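Sialidase B (Streptococcus pneumoniae serotype 4, PDB 4XJW) cleaves terminal sialic acids joined by alpha-(2->3), alpha-(2->6) or alpha-(2->8) linkages from oligosaccharides, glycoproteins and glycolipids. Local coordinates at residues K567-S573 and Q585-V591. The protein carries 1 engineered substitution. Numbering follows the deposited sequence.
Sequences KEAVILS and QLVVGLV
K567 meets L590 at about a right angle, their CB atoms 3.9 Å apart. This contact opens a textbook antiparallel hairpin pairing: strands 569-575 and 584-592 are the two inner strands of a four-stranded blade in the sialidase beta-propeller. A bend at chi3 (80°) turns the lysine chain so that its CE lies 3.3 Å from the carbonyl O of V591. At E568 the backbone does the joining: its O accepts V591 N at 2.8 Å, and a water accepting from E568 N and donating to V591 O takes the place of a second direct bond. The E568 carboxylate is engaged elsewhere, in salt bridges to K559 and K593. A569 places CB 4.0 Å from L590 CD2. Next comes the hydrogen-bonded pair V570-G589, with the G589 N-H nearly straight (176°) onto V570 O at 2.8 Å; the glycine adds no side chain opposite the valine, whose CG2 instead meets V591 CG2 at 4.4 Å. I571 sends CG1 toward V588 CG2 and CG2 toward L586 CB, while I654 and L657 of helix 654-657 pack on this same face. L572 pairs with V587 through two backbone bonds, and both side chains turn to the other face, against W600. S573 CB rests 3.7 Å from L586 CD2, a branch brought up by CG lying anti to the carbonyl carbon (chi1 -60°); S573 OG is hydrogen-bonded to the hydroxyls of Y613 and S616. Five backbone hydrogen bonds thus hold two strands lined by aliphatic groups on both faces, and the S573 side chain lies about 8 Å from that of Y615, the probable nucleophile.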
# COMPACT_ATOMS: atom_id res chain seq x y z
N LYS A 567 6.54 10.54 31.51
CA LYS A 567 5.18 10.02 31.42
C LYS A 567 5.08 8.87 30.42
O LYS A 567 5.94 8.72 29.55
CB LYS A 567 4.21 11.14 31.03
CG LYS A 567 4.31 12.38 31.91
CD LYS A 567 3.05 13.23 31.85
CE LYS A 567 1.96 12.66 32.75
NZ LYS A 567 0.70 13.44 32.64
N GLU A 568 4.06 8.04 30.58
CA GLU A 568 3.85 6.95 29.65
C GLU A 568 3.30 7.53 28.36
O GLU A 568 2.58 8.54 28.38
CB GLU A 568 2.90 5.92 30.23
CG GLU A 568 3.44 5.31 31.52
CD GLU A 568 2.50 4.31 32.15
OE1 GLU A 568 1.63 3.77 31.43
OE2 GLU A 568 2.63 4.05 33.37
N ALA A 569 3.64 6.91 27.24
CA ALA A 569 3.40 7.54 25.95
C ALA A 569 2.73 6.61 24.93
O ALA A 569 3.03 5.42 24.86
CB ALA A 569 4.69 8.08 25.39
N VAL A 570 1.83 7.21 24.15
CA VAL A 570 1.18 6.54 23.03
C VAL A 570 1.60 7.29 21.76
O VAL A 570 1.75 8.51 21.79
CB VAL A 570 -0.34 6.58 23.21
CG1 VAL A 570 -1.08 6.20 21.93
CG2 VAL A 570 -0.73 5.66 24.34
N ILE A 571 1.82 6.56 20.67
CA ILE A 571 2.15 7.21 19.41
C ILE A 571 1.14 6.82 18.33
O ILE A 571 0.86 5.63 18.14
CB ILE A 571 3.58 6.90 18.94
CG1 ILE A 571 4.57 7.24 20.06
CG2 ILE A 571 3.91 7.68 17.67
CD1 ILE A 571 5.99 6.80 19.79
N LEU A 572 0.56 7.82 17.68
CA LEU A 572 -0.38 7.61 16.59
C LEU A 572 0.27 7.97 15.25
O LEU A 572 1.06 8.91 15.18
CB LEU A 572 -1.62 8.48 16.79
CG LEU A 572 -2.49 8.35 18.03
CD1 LEU A 572 -3.72 9.25 17.88
CD2 LEU A 572 -2.93 6.91 18.27
N SER A 573 -0.09 7.25 14.20
CA SER A 573 0.34 7.57 12.83
C SER A 573 -0.90 7.74 11.96
O SER A 573 -1.76 6.86 11.94
CB SER A 573 1.21 6.45 12.28
OG SER A 573 1.33 6.53 10.88
N GLN A 585 1.66 12.42 9.85
CA GLN A 585 2.27 12.77 11.13
C GLN A 585 2.40 11.58 12.05
O GLN A 585 1.60 10.64 11.99
CB GLN A 585 1.46 13.85 11.85
CG GLN A 585 1.43 15.19 11.15
CD GLN A 585 0.76 16.27 11.98
OE1 GLN A 585 0.15 15.99 13.02
NE2 GLN A 585 0.85 17.51 11.51
N LEU A 586 3.39 11.63 12.92
CA LEU A 586 3.36 10.84 14.14
C LEU A 586 2.96 11.80 15.24
O LEU A 586 3.52 12.90 15.33
CB LEU A 586 4.72 10.24 14.47
CG LEU A 586 5.34 9.31 13.46
CD1 LEU A 586 6.54 8.63 14.11
CD2 LEU A 586 4.36 8.27 12.98
N VAL A 587 2.00 11.40 16.06
CA VAL A 587 1.55 12.26 17.15
C VAL A 587 1.84 11.55 18.46
O VAL A 587 1.36 10.43 18.68
CB VAL A 587 0.05 12.60 17.01
CG1 VAL A 587 -0.36 13.61 18.07
CG2 VAL A 587 -0.26 13.15 15.60
N VAL A 588 2.64 12.18 19.32
CA VAL A 588 3.00 11.58 20.60
C VAL A 588 2.10 12.11 21.71
O VAL A 588 2.01 13.33 21.91
CB VAL A 588 4.47 11.89 20.96
CG1 VAL A 588 4.83 11.25 22.29
CG2 VAL A 588 5.42 11.41 19.86
N GLY A 589 1.42 11.21 22.41
CA GLY A 589 0.56 11.59 23.52
C GLY A 589 1.06 11.04 24.84
O GLY A 589 1.51 9.89 24.91
N LEU A 590 0.99 11.86 25.89
CA LEU A 590 1.40 11.43 27.22
C LEU A 590 0.18 11.14 28.08
O LEU A 590 -0.79 11.91 28.07
CB LEU A 590 2.26 12.50 27.89
CG LEU A 590 3.43 13.04 27.07
CD1 LEU A 590 4.28 13.99 27.88
CD2 LEU A 590 4.27 11.90 26.52
N VAL A 591 0.22 10.02 28.81
CA VAL A 591 -0.93 9.58 29.60
C VAL A 591 -0.97 10.25 30.97
O VAL A 591 0.03 10.26 31.70
CB VAL A 591 -0.93 8.04 29.78
CG1 VAL A 591 -2.13 7.60 30.61
CG2 VAL A 591 -0.94 7.35 28.42
O HOH W 1 1.98 8.62 32.53